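Local coordinates for protein DNA polymerase III subunit beta (Helicobacter pylori 26695, PDB 4S3I) that forms a ring-shaped sliding clamp, the beta clamp, that tethers DNA polymerases and other proteins to DNA and so confers processivity on replication, at residues S82-S87 against I100-S105; P145-T150 against L201-L206; T183-I188 against L363-S368; I270-S275 against A302-E307. All coordinates share one frame; numbering follows the deposited sequence.

Overall arrangement
The four contacts sample a three-domain chain that pairs with a second copy to close a clamp ring; two of them lie inside the chain and two at its joint with the second copy. Contact 1 lies in the N-terminal domain and contact 2 in the central domain, their centres about 38 Å apart. Contact 3 joins the central to the C-terminal domain, about 19 Å from contact 2 between centres, and both reach the same eight-stranded antiparallel sheet; along the chain their segments alternate. Contact 4, in the C-terminal domain, is nested inside the loop closed by contact 3. Contacts 1 and 4, with centres about 55 Å apart, both touch the second subunit, so they belong to the two ends that close the ring.

Contact 1. Residues S82-S87 against I100-S105; sequences SCLKDS and IKQNKS
Three hydrogen bonds made by the Gln102 amide carry the polar part of this contact, tying the strand end to the loop 82-87. Its OE1 accepts from the backbone N of Lys85 at 2.7 Å, in the carbonyl plane and on a lone pair. Its NE2 donates twice, to Lys85 O at 2.8 Å and to Ser87 O at 2.9 Å, each time approaching from above the acceptor's carbonyl plane. With CG anti to the backbone N (chi1 -179°) and the chain extended beyond it, the amide reaches right across to the loop, and bonds at both its ends fix its rotation.

Gln102 also opens the type II' turn to Ser105 that joins strands 97-102 and 105-110, a beta hairpin of the N-terminal clamp domain; the loop it grips follows helix 74-82.

The van der Waals contacts centre on Leu84, whose CB lies 3.5 Å from Gln102 OE1 as the two side chains slide past each other in opposite directions. Leu84 CD2 packs carbon to carbon on Ser105 CB at 4.0 Å, and the apolar pair is Leu84 CD1 with Ile100 CG2 at 4.4 Å.

Across the dimer interface, Lys85 NZ forms a salt bridge with Glu268 of the second subunit, while Leu84 packs on Leu272 of that subunit.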
loop_
_atom_site.group_PDB
_atom_site.type_symbol
_atom_site.label_atom_id
_atom_site.label_comp_id
_atom_site.label_asym_id
_atom_site.label_seq_id
_atom_site.Cartn_x
_atom_site.Cartn_y
_atom_site.Cartn_z
ATOM N N SER A 82 12.958 16.132 1.852
ATOM C CA SER A 82 11.651 15.916 1.230
ATOM C C SER A 82 10.604 16.905 1.754
ATOM O O SER A 82 9.565 17.126 1.126
ATOM C CB SER A 82 11.186 14.469 1.428
ATOM O OG SER A 82 10.982 14.178 2.795
ATOM N N CYS A 83 10.886 17.515 2.899
ATOM C CA CYS A 83 9.942 18.467 3.490
ATOM C C CYS A 83 10.271 19.923 3.161
ATOM O O CYS A 83 9.568 20.832 3.600
ATOM C CB CYS A 83 9.870 18.275 5.013
ATOM S SG CYS A 83 8.902 16.826 5.474
ATOM N N LEU A 84 11.330 20.141 2.388
ATOM C CA LEU A 84 11.788 21.501 2.099
ATOM C C LEU A 84 11.106 22.089 0.865
ATOM O O LEU A 84 10.302 21.422 0.211
ATOM C CB LEU A 84 13.307 21.534 1.947
ATOM C CG LEU A 84 14.045 21.435 3.279
ATOM C CD1 LEU A 84 15.553 21.394 3.079
ATOM C CD2 LEU A 84 13.656 22.615 4.161
ATOM N N LYS A 85 11.402 23.350 0.562
ATOM C CA LYS A 85 10.817 23.983 -0.619
ATOM C C LYS A 85 11.605 23.566 -1.859
ATOM O O LYS A 85 12.674 22.969 -1.747
ATOM C CB LYS A 85 10.817 25.512 -0.469
ATOM C CG LYS A 85 9.963 26.038 0.689
ATOM C CD LYS A 85 9.902 27.567 0.706
ATOM C CE LYS A 85 9.112 28.086 1.906
ATOM N NZ LYS A 85 7.755 27.471 1.980
ATOM N N ASP A 86 11.075 23.877 -3.034
ATOM C CA ASP A 86 11.798 23.640 -4.274
ATOM C C ASP A 86 12.656 24.859 -4.597
ATOM O O ASP A 86 12.408 25.579 -5.566
ATOM C CB ASP A 86 10.832 23.321 -5.421
ATOM C CG ASP A 86 10.147 21.973 -5.249
ATOM O OD1 ASP A 86 10.856 20.962 -5.047
ATOM O OD2 ASP A 86 8.895 21.927 -5.306
ATOM N N SER A 87 13.645 25.091 -3.740
ATOM C CA SER A 87 14.671 26.103 -3.951
ATOM C C SER A 87 16.005 25.504 -3.496
ATOM O O SER A 87 16.026 24.483 -2.801
ATOM C CB SER A 87 14.350 27.386 -3.178
ATOM O OG SER A 87 14.427 27.189 -1.777
ATOM N N ILE A 100 22.283 22.161 7.301
ATOM C CA ILE A 100 21.474 22.231 6.092
ATOM C C ILE A 100 20.633 23.502 6.144
ATOM O O ILE A 100 19.892 23.708 7.106
ATOM C CB ILE A 100 20.529 21.033 5.993
ATOM C CG1 ILE A 100 21.315 19.716 5.947
ATOM C CG2 ILE A 100 19.588 21.167 4.786
ATOM C CD1 ILE A 100 20.426 18.489 6.235
ATOM N N LYS A 101 20.732 24.355 5.125
ATOM C CA LYS A 101 19.990 25.619 5.154
ATOM C C LYS A 101 19.211 25.838 3.877
ATOM O O LYS A 101 19.691 25.549 2.778
ATOM C CB LYS A 101 20.921 26.813 5.387
ATOM C CG LYS A 101 22.143 26.518 6.213
ATOM C CD LYS A 101 21.953 26.931 7.655
ATOM C CE LYS A 101 21.805 28.438 7.783
ATOM N NZ LYS A 101 21.801 28.873 9.213
ATOM N N GLN A 102 17.991 26.332 4.032
ATOM C CA GLN A 102 17.207 26.779 2.899
ATOM C C GLN A 102 16.400 27.962 3.397
ATOM O O GLN A 102 15.396 27.778 4.085
ATOM C CB GLN A 102 16.262 25.685 2.396
ATOM C CG GLN A 102 15.445 26.112 1.187
ATOM C CD GLN A 102 14.363 25.123 0.826
ATOM O OE1 GLN A 102 13.350 25.011 1.521
ATOM N NE2 GLN A 102 14.567 24.394 -0.270
ATOM N N ASN A 103 16.875 29.166 3.082
ATOM C CA ASN A 103 16.208 30.407 3.474
ATOM C C ASN A 103 15.951 30.476 4.972
ATOM O O ASN A 103 16.894 30.588 5.756
ATOM C CB ASN A 103 14.907 30.617 2.698
ATOM C CG ASN A 103 14.334 32.014 2.892
ATOM O OD1 ASN A 103 15.006 32.909 3.418
ATOM N ND2 ASN A 103 13.095 32.207 2.467
ATOM N N LYS A 104 14.682 30.396 5.373
ATOM C CA LYS A 104 14.331 30.500 6.794
ATOM C C LYS A 104 14.545 29.194 7.573
ATOM O O LYS A 104 14.530 29.190 8.799
ATOM C CB LYS A 104 12.881 30.968 6.955
ATOM C CG LYS A 104 12.550 32.260 6.227
ATOM C CD LYS A 104 12.337 33.422 7.190
ATOM C CE LYS A 104 11.044 34.177 6.871
ATOM N NZ LYS A 104 11.052 34.858 5.545
ATOM N N SER A 105 14.742 28.092 6.857
ATOM C CA SER A 105 14.872 26.786 7.491
ATOM C C SER A 105 16.327 26.400 7.667
ATOM O O SER A 105 17.159 26.642 6.784
ATOM C CB SER A 105 14.156 25.719 6.669
ATOM O OG SER A 105 12.814 26.082 6.460
#

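Contact 2. Residues P145-T150 against L201-L206; sequences PVIEQT and LPKRAL
Lys203, the first residue of helix 203-212, sends its side chain between Ile147 and Gln149 of the loop 145-150. Its CG sits 3.5 Å from CB of the poorly ordered Gln149, and the two side chains cross at about a right angle, the aliphatic part of the lysine lying against the methylenes and amide carbon of the glutamine. A bend at chi2 (83°) turns the chain toward Ile147, bringing CD to 3.9 Å from Ile147 CG2. Beyond a second bend at chi4, NZ donates to the carbonyl O of Ile147; the modelled separation is very short, so its exact value is doubtful. The ammonium group has further partners in Ala144 O and a water, with 2.9 Å between NZ and the water oxygen, and this water also accepts a weak bond from Gln149 N.

The lysine thus ties the loop following helix 135-143 to the start of helix 203-212, which Pro202 precedes at the N-cap position as strand 196-202 ends. Both helices belong to the central domain of the clamp.

At Arg204, Gln149 NE2 lies 3.3 Å from Arg204 CA, close to the backbone but with no hydrogen bond, while the guanidinium runs off to bond Ala21 O through NH2. One helical turn after Pro202, Leu206 brings its CD1 to 4.0 Å from Ile147 CD1, and both residues also pack on Ile159 of strand 158-164.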
loop_
_atom_site.group_PDB
_atom_site.type_symbol
_atom_site.label_atom_id
_atom_site.label_comp_id
_atom_site.label_asym_id
_atom_site.label_seq_id
_atom_site.Cartn_x
_atom_site.Cartn_y
_atom_site.Cartn_z
ATOM N N PRO A 145 10.882 -13.293 -10.389
ATOM C CA PRO A 145 9.874 -13.937 -9.535
ATOM C C PRO A 145 10.133 -15.404 -9.219
ATOM O O PRO A 145 9.558 -15.905 -8.260
ATOM C CB PRO A 145 8.592 -13.820 -10.362
ATOM C CG PRO A 145 8.800 -12.629 -11.225
ATOM C CD PRO A 145 10.260 -12.631 -11.555
ATOM N N VAL A 146 10.952 -16.094 -10.002
ATOM C CA VAL A 146 11.160 -17.515 -9.731
ATOM C C VAL A 146 12.240 -17.726 -8.681
ATOM O O VAL A 146 12.363 -18.814 -8.118
ATOM C CB VAL A 146 11.479 -18.324 -11.004
ATOM C CG1 VAL A 146 10.492 -17.960 -12.129
ATOM C CG2 VAL A 146 12.910 -18.081 -11.449
ATOM N N ILE A 147 13.018 -16.677 -8.415
ATOM C CA ILE A 147 14.192 -16.817 -7.551
ATOM C C ILE A 147 13.859 -16.598 -6.080
ATOM O O ILE A 147 13.285 -15.564 -5.714
ATOM C CB ILE A 147 15.311 -15.857 -7.988
ATOM C CG1 ILE A 147 15.782 -16.230 -9.387
ATOM C CG2 ILE A 147 16.491 -15.903 -7.025
ATOM C CD1 ILE A 147 16.693 -15.194 -10.026
ATOM N N GLU A 148 14.202 -17.589 -5.251
ATOM C CA GLU A 148 14.112 -17.466 -3.798
ATOM C C GLU A 148 15.311 -16.671 -3.290
ATOM O O GLU A 148 16.454 -17.126 -3.376
ATOM C CB GLU A 148 14.109 -18.844 -3.127
ATOM C CG GLU A 148 12.819 -19.636 -3.245
ATOM C CD GLU A 148 12.933 -21.017 -2.609
ATOM O OE1 GLU A 148 12.359 -21.975 -3.170
ATOM O OE2 GLU A 148 13.593 -21.144 -1.549
ATOM N N GLN A 149 15.042 -15.481 -2.765
ATOM C CA GLN A 149 16.074 -14.624 -2.197
ATOM C C GLN A 149 16.658 -15.291 -0.967
ATOM O O GLN A 149 17.857 -15.559 -0.887
ATOM C CB GLN A 149 15.451 -13.291 -1.799
ATOM C CG GLN A 149 16.433 -12.217 -1.394
ATOM C CD GLN A 149 15.845 -10.834 -1.564
ATOM O OE1 GLN A 149 14.643 -10.683 -1.795
ATOM N NE2 GLN A 149 16.687 -9.814 -1.461
ATOM N N THR A 150 15.780 -15.569 -0.010
ATOM C CA THR A 150 16.146 -16.275 1.208
ATOM C C THR A 150 16.279 -17.775 0.970
ATOM O O THR A 150 16.026 -18.574 1.877
ATOM C CB THR A 150 15.096 -16.057 2.321
ATOM O OG1 THR A 150 14.360 -17.270 2.529
ATOM C CG2 THR A 150 14.129 -14.935 1.943
ATOM N N LEU A 201 24.539 -13.284 -9.385
ATOM C CA LEU A 201 24.148 -12.086 -8.647
ATOM C C LEU A 201 23.067 -12.416 -7.620
ATOM O O LEU A 201 22.044 -12.993 -7.979
ATOM C CB LEU A 201 23.552 -11.032 -9.575
ATOM C CG LEU A 201 24.253 -10.370 -10.752
ATOM C CD1 LEU A 201 23.890 -8.904 -10.758
ATOM C CD2 LEU A 201 25.733 -10.528 -10.697
ATOM N N PRO A 202 23.272 -12.009 -6.352
ATOM C CA PRO A 202 22.237 -12.205 -5.317
ATOM C C PRO A 202 20.930 -11.521 -5.683
ATOM O O PRO A 202 20.955 -10.496 -6.374
ATOM C CB PRO A 202 22.830 -11.519 -4.082
ATOM C CG PRO A 202 24.331 -11.507 -4.325
ATOM C CD PRO A 202 24.485 -11.351 -5.821
ATOM N N LYS A 203 19.807 -12.068 -5.216
ATOM C CA LYS A 203 18.483 -11.518 -5.506
ATOM C C LYS A 203 18.361 -10.051 -5.103
ATOM O O LYS A 203 17.806 -9.238 -5.844
ATOM C CB LYS A 203 17.399 -12.360 -4.817
ATOM C CG LYS A 203 15.954 -11.851 -4.978
ATOM C CD LYS A 203 15.304 -12.283 -6.297
ATOM C CE LYS A 203 13.788 -11.994 -6.318
ATOM N NZ LYS A 203 12.934 -13.192 -6.011
ATOM N N ARG A 204 18.908 -9.706 -3.939
ATOM C CA ARG A 204 18.825 -8.326 -3.465
ATOM C C ARG A 204 19.447 -7.382 -4.479
ATOM O O ARG A 204 18.868 -6.342 -4.814
ATOM C CB ARG A 204 19.536 -8.159 -2.115
ATOM C CG ARG A 204 19.473 -6.721 -1.598
ATOM C CD ARG A 204 20.509 -6.452 -0.528
ATOM N NE ARG A 204 20.491 -5.056 -0.091
ATOM C CZ ARG A 204 21.205 -4.587 0.927
ATOM N NH1 ARG A 204 21.985 -5.408 1.615
ATOM N NH2 ARG A 204 21.133 -3.301 1.259
ATOM N N ALA A 205 20.625 -7.763 -4.975
ATOM C CA ALA A 205 21.316 -6.978 -5.986
ATOM C C ALA A 205 20.446 -6.853 -7.223
ATOM O O ALA A 205 20.315 -5.766 -7.809
ATOM C CB ALA A 205 22.661 -7.626 -6.340
ATOM N N LEU A 206 19.857 -7.976 -7.628
ATOM C CA LEU A 206 18.952 -7.983 -8.785
ATOM C C LEU A 206 17.872 -6.916 -8.621
ATOM O O LEU A 206 17.657 -6.069 -9.499
ATOM C CB LEU A 206 18.328 -9.376 -8.955
ATOM C CG LEU A 206 17.726 -9.774 -10.316
ATOM C CD1 LEU A 206 17.238 -11.212 -10.279
ATOM C CD2 LEU A 206 16.590 -8.878 -10.761
HETATM O O HOH W 1 12.560 -13.223 -3.148
#

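Contact 3. Residues T183-I188 against L363-S368; sequences TQLEKI and LNAKIS
Thr183 turns its hydroxyl and its methyl to different neighbours in the segment 363-368. The hydroxyl lies anti to the backbone N (chi1 -172°), which brings OG1 to 2.8 Å from Lys366 O as a hydrogen-bond donor. It comes from above the carbonyl plane, 62° out of it, so the bond meets the face of the peptide group, lying off the lone-pair directions of Lys366 O. The other branch belongs to the apolar side: Thr183 CG2 is 4.0 Å from Ile367 CD1, and Ile367 CD1 comes to 3.7 Å from Thr183 CB. Although the CB of Ile367 points away from strand 179-185, a turn at chi2 (52°) carries CD1 back to the threonine, the two side chains meeting at a slant.

These two segments meet where the central and C-terminal domains share a continuous antiparallel sheet, strand 179-185 lying beside strand 368-371; a backbone bond between Ser368 and Tyr182 continues the pairing. Helix 135-143 adds to the packing here, with Ala139 against Ala365 and Ile143 against Ile367.

Leu185 meets Ala365 more simply, methyl against methyl, its CD2 lying 4.0 Å from Ala365 CB. A water bridges the backbones and the hydroxyl: it donates to Thr183 OG1 at 2.9 Å, measured from the water oxygen, and accepts from Lys366 N, with a weak bond to Gln184 O besides. Thr183 OG1 therefore both donates and accepts, held between a peptide carbonyl and the water. Farther out, Lys366 extends its chain away from the strand, and its NZ bonds Lys359 O and Leu356 O.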
loop_
_atom_site.group_PDB
_atom_site.type_symbol
_atom_site.label_atom_id
_atom_site.label_comp_id
_atom_site.label_asym_id
_atom_site.label_seq_id
_atom_site.Cartn_x
_atom_site.Cartn_y
_atom_site.Cartn_z
ATOM N N THR A 183 16.891 -17.342 -20.495
ATOM C CA THR A 183 16.893 -16.684 -21.783
ATOM C C THR A 183 18.303 -16.700 -22.299
ATOM O O THR A 183 19.274 -16.764 -21.524
ATOM C CB THR A 183 16.361 -15.248 -21.716
ATOM O OG1 THR A 183 16.221 -14.723 -23.045
ATOM C CG2 THR A 183 17.305 -14.348 -20.915
ATOM N N GLN A 184 18.423 -16.674 -23.613
ATOM C CA GLN A 184 19.727 -16.610 -24.228
ATOM C C GLN A 184 19.779 -15.316 -25.031
ATOM O O GLN A 184 18.960 -15.097 -25.931
ATOM C CB GLN A 184 19.975 -17.849 -25.094
ATOM C CG GLN A 184 21.451 -18.125 -25.366
ATOM C CD GLN A 184 21.734 -19.597 -25.639
ATOM O OE1 GLN A 184 21.862 -20.400 -24.711
ATOM N NE2 GLN A 184 21.832 -19.955 -26.916
ATOM N N LEU A 185 20.718 -14.440 -24.677
ATOM C CA LEU A 185 20.866 -13.164 -25.367
ATOM C C LEU A 185 22.030 -13.257 -26.347
ATOM O O LEU A 185 23.193 -13.364 -25.946
ATOM C CB LEU A 185 21.109 -12.038 -24.365
ATOM C CG LEU A 185 20.066 -11.976 -23.245
ATOM C CD1 LEU A 185 20.555 -11.105 -22.098
ATOM C CD2 LEU A 185 18.770 -11.444 -23.793
ATOM N N GLU A 186 21.723 -13.208 -27.636
ATOM C CA GLU A 186 22.762 -13.380 -28.639
ATOM C C GLU A 186 23.257 -12.045 -29.173
ATOM O O GLU A 186 22.653 -10.996 -28.912
ATOM C CB GLU A 186 22.264 -14.283 -29.769
ATOM C CG GLU A 186 21.935 -15.695 -29.303
ATOM C CD GLU A 186 21.838 -16.683 -30.447
ATOM O OE1 GLU A 186 22.257 -17.849 -30.268
ATOM O OE2 GLU A 186 21.342 -16.292 -31.524
ATOM N N LYS A 187 24.358 -12.103 -29.917
ATOM C CA LYS A 187 24.968 -10.922 -30.524
ATOM C C LYS A 187 25.269 -9.851 -29.480
ATOM O O LYS A 187 24.962 -8.667 -29.655
ATOM C CB LYS A 187 24.096 -10.393 -31.669
ATOM C CG LYS A 187 23.581 -11.522 -32.558
ATOM C CD LYS A 187 23.240 -11.065 -33.968
ATOM C CE LYS A 187 22.959 -12.271 -34.866
ATOM N NZ LYS A 187 22.631 -11.909 -36.276
ATOM N N ILE A 188 25.864 -10.301 -28.381
ATOM C CA ILE A 188 26.309 -9.420 -27.320
ATOM C C ILE A 188 27.820 -9.320 -27.433
ATOM O O ILE A 188 28.508 -10.343 -27.418
ATOM C CB ILE A 188 25.963 -10.020 -25.950
ATOM C CG1 ILE A 188 24.483 -10.385 -25.912
ATOM C CG2 ILE A 188 26.323 -9.050 -24.828
ATOM C CD1 ILE A 188 23.571 -9.196 -26.151
ATOM N N LEU A 363 15.576 -5.535 -28.685
ATOM C CA LEU A 363 15.363 -4.704 -27.504
ATOM C C LEU A 363 14.981 -5.482 -26.254
ATOM O O LEU A 363 15.148 -5.001 -25.128
ATOM C CB LEU A 363 14.277 -3.685 -27.821
ATOM C CG LEU A 363 14.671 -2.832 -29.021
ATOM C CD1 LEU A 363 13.469 -2.435 -29.869
ATOM C CD2 LEU A 363 15.435 -1.615 -28.544
ATOM N N ASN A 364 14.493 -6.697 -26.465
ATOM C CA ASN A 364 13.797 -7.454 -25.433
ATOM C C ASN A 364 14.410 -8.830 -25.209
ATOM O O ASN A 364 15.027 -9.405 -26.104
ATOM C CB ASN A 364 12.346 -7.629 -25.868
ATOM C CG ASN A 364 12.241 -8.114 -27.319
ATOM O OD1 ASN A 364 12.634 -7.401 -28.254
ATOM N ND2 ASN A 364 11.720 -9.329 -27.510
ATOM N N ALA A 365 14.227 -9.367 -24.011
ATOM C CA ALA A 365 14.622 -10.740 -23.748
ATOM C C ALA A 365 13.390 -11.620 -23.946
ATOM O O ALA A 365 12.287 -11.215 -23.577
ATOM C CB ALA A 365 15.130 -10.876 -22.336
ATOM N N LYS A 366 13.568 -12.824 -24.487
ATOM C CA LYS A 366 12.465 -13.789 -24.521
ATOM C C LYS A 366 12.724 -14.913 -23.537
ATOM O O LYS A 366 13.645 -15.711 -23.707
ATOM C CB LYS A 366 12.245 -14.339 -25.928
ATOM C CG LYS A 366 12.061 -13.261 -26.984
ATOM C CD LYS A 366 11.609 -13.872 -28.298
ATOM C CE LYS A 366 11.546 -12.828 -29.400
ATOM N NZ LYS A 366 11.228 -13.504 -30.699
ATOM N N ILE A 367 11.897 -14.958 -22.503
ATOM C CA ILE A 367 12.076 -15.882 -21.394
ATOM C C ILE A 367 11.205 -17.113 -21.632
ATOM O O ILE A 367 10.061 -16.989 -22.073
ATOM C CB ILE A 367 11.668 -15.215 -20.044
ATOM C CG1 ILE A 367 12.833 -14.417 -19.444
ATOM C CG2 ILE A 367 11.249 -16.261 -19.018
ATOM C CD1 ILE A 367 13.480 -13.420 -20.368
ATOM N N SER A 368 11.754 -18.291 -21.351
ATOM C CA SER A 368 11.016 -19.544 -21.418
ATOM C C SER A 368 11.005 -20.085 -20.010
ATOM O O SER A 368 11.983 -19.904 -19.278
ATOM C CB SER A 368 11.736 -20.540 -22.348
ATOM O OG SER A 368 11.827 -20.029 -23.662
HETATM O O HOH W 2 15.998 -13.589 -25.681
#

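Contact 4. Residues I270-S275 against A302-E307; sequences IKLCSS and AKTSVE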
loop_
_atom_site.group_PDB
_atom_site.type_symbol
_atom_site.label_atom_id
_atom_site.label_comp_id
_atom_site.label_asym_id
_atom_site.label_seq_id
_atom_site.Cartn_x
_atom_site.Cartn_y
_atom_site.Cartn_z
ATOM N N ILE A 270 -7.129 -19.083 -15.508
ATOM C CA ILE A 270 -6.348 -19.579 -14.377
ATOM C C ILE A 270 -6.601 -18.777 -13.096
ATOM O O ILE A 270 -6.778 -19.356 -12.015
ATOM C CB ILE A 270 -4.857 -19.604 -14.728
ATOM C CG1 ILE A 270 -4.613 -20.716 -15.750
ATOM C CG2 ILE A 270 -4.004 -19.821 -13.480
ATOM C CD1 ILE A 270 -3.307 -20.588 -16.486
ATOM N N LYS A 271 -6.628 -17.452 -13.211
ATOM C CA LYS A 271 -6.983 -16.614 -12.064
ATOM C C LYS A 271 -8.356 -16.983 -11.541
ATOM O O LYS A 271 -8.585 -17.051 -10.330
ATOM C CB LYS A 271 -6.956 -15.132 -12.441
ATOM C CG LYS A 271 -5.566 -14.595 -12.698
ATOM C CD LYS A 271 -5.608 -13.158 -13.207
ATOM C CE LYS A 271 -4.194 -12.630 -13.439
ATOM N NZ LYS A 271 -4.163 -11.346 -14.213
ATOM N N LEU A 272 -9.275 -17.220 -12.469
ATOM C CA LEU A 272 -10.654 -17.549 -12.132
ATOM C C LEU A 272 -10.733 -18.804 -11.257
ATOM O O LEU A 272 -11.438 -18.820 -10.249
ATOM C CB LEU A 272 -11.456 -17.751 -13.421
ATOM C CG LEU A 272 -12.955 -17.941 -13.267
ATOM C CD1 LEU A 272 -13.452 -16.902 -12.284
ATOM C CD2 LEU A 272 -13.681 -17.783 -14.598
ATOM N N CYS A 273 -10.019 -19.861 -11.637
ATOM C CA CYS A 273 -10.056 -21.101 -10.848
ATOM C C CYS A 273 -9.226 -20.952 -9.579
ATOM O O CYS A 273 -9.480 -21.622 -8.580
ATOM C CB CYS A 273 -9.582 -22.301 -11.681
ATOM S SG CYS A 273 -10.688 -22.700 -13.063
ATOM N N SER A 274 -8.258 -20.040 -9.627
ATOM C CA SER A 274 -7.362 -19.774 -8.498
ATOM C C SER A 274 -8.083 -19.171 -7.316
ATOM O O SER A 274 -7.519 -19.055 -6.231
ATOM C CB SER A 274 -6.244 -18.813 -8.905
ATOM O OG SER A 274 -5.291 -19.478 -9.692
ATOM N N SER A 275 -9.322 -18.752 -7.532
ATOM C CA SER A 275 -10.106 -18.188 -6.455
ATOM C C SER A 275 -10.361 -19.259 -5.402
ATOM O O SER A 275 -10.536 -18.951 -4.220
ATOM C CB SER A 275 -11.425 -17.645 -6.982
ATOM O OG SER A 275 -12.228 -18.686 -7.489
ATOM N N ALA A 302 -14.520 -24.898 -9.030
ATOM C CA ALA A 302 -14.456 -23.821 -10.008
ATOM C C ALA A 302 -14.145 -24.468 -11.343
ATOM O O ALA A 302 -13.212 -25.262 -11.438
ATOM C CB ALA A 302 -13.357 -22.814 -9.643
ATOM N N LYS A 303 -14.932 -24.157 -12.368
ATOM C CA LYS A 303 -14.644 -24.639 -13.714
ATOM C C LYS A 303 -14.829 -23.506 -14.700
ATOM O O LYS A 303 -15.690 -22.634 -14.505
ATOM C CB LYS A 303 -15.586 -25.784 -14.131
ATOM C CG LYS A 303 -16.192 -26.615 -13.003
ATOM C CD LYS A 303 -16.813 -27.914 -13.537
ATOM C CE LYS A 303 -17.577 -27.681 -14.837
ATOM N NZ LYS A 303 -18.263 -28.912 -15.340
ATOM N N THR A 304 -14.052 -23.535 -15.775
ATOM C CA THR A 304 -14.328 -22.666 -16.913
ATOM C C THR A 304 -13.692 -23.255 -18.151
ATOM O O THR A 304 -12.861 -24.163 -18.063
ATOM C CB THR A 304 -13.805 -21.227 -16.705
ATOM O OG1 THR A 304 -14.385 -20.364 -17.696
ATOM C CG2 THR A 304 -12.302 -21.185 -16.833
ATOM N N SER A 305 -14.091 -22.752 -19.311
ATOM C CA SER A 305 -13.479 -23.195 -20.543
ATOM C C SER A 305 -13.381 -22.056 -21.538
ATOM O O SER A 305 -14.051 -21.024 -21.422
ATOM C CB SER A 305 -14.226 -24.386 -21.151
ATOM O OG SER A 305 -15.525 -24.020 -21.579
ATOM N N VAL A 306 -12.531 -22.276 -22.525
ATOM C CA VAL A 306 -12.273 -21.310 -23.561
ATOM C C VAL A 306 -12.284 -22.052 -24.909
ATOM O O VAL A 306 -11.706 -23.134 -25.037
ATOM C CB VAL A 306 -10.920 -20.629 -23.266
ATOM C CG1 VAL A 306 -10.109 -20.425 -24.533
ATOM C CG2 VAL A 306 -11.141 -19.328 -22.506
ATOM N N GLU A 307 -12.965 -21.486 -25.898
ATOM C CA GLU A 307 -12.970 -22.075 -27.228
ATOM C C GLU A 307 -11.606 -21.849 -27.875
ATOM O O GLU A 307 -11.029 -20.761 -27.757
ATOM C CB GLU A 307 -14.049 -21.414 -28.080
ATOM C CG GLU A 307 -14.161 -21.958 -29.493
ATOM C CD GLU A 307 -15.313 -21.328 -30.269
ATOM O OE1 GLU A 307 -16.144 -20.619 -29.649
ATOM O OE2 GLU A 307 -15.382 -21.545 -31.500
#
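Leu272 and Cys273, in the last turn of helix 263-273, lie against Ala302 and Thr304 of strand 301-307, outermost of its sheet within this chain, and no hydrogen bond crosses between the two segments. Ile270, a little earlier, serves its own helix: its carbonyl O accepts from Ser274 N and from Ser274 OG, the latter at 2.8 Å, and the two donors arrive from opposite faces of the carbonyl plane. Leu272 comes next, with CG anti to the backbone N (chi1 -173°), a torsion that sends its methyl branch to the strand. There CD2 lies 4.0 Å from Thr304 CB and 4.1 Å from Thr304 OG1, the two side chains meeting at a slant.

Cys273 sits over Ala302, whose CB is 3.9 Å from Cys273 CA and 4.3 Å from Cys273 CB. Its sulfur leans along the strand instead, SG lying 3.9 Å from Ala302 O and 4.4 Å from Thr304 CG2. Past the helix, Ser275 folds its hydroxyl back to Leu272 O at 2.9 Å, nearly in line with the C=O bond.

In the second subunit, Ser105 hydrogen-bonds Thr304 OG1, and Phe107 packs on both Leu272 and Ala302. Ala302 and Lys303 also pair with a strand of that subunit, so the sheet runs on across the interface. The chemistry is consistent with a division of labour: apolar contacts bind the helix to the strand, the serine hydroxyls stay with helix carbonyls, while the Thr304 hydroxyl and the pairing at Ala302 and Lys303 serve the joint with the second subunit.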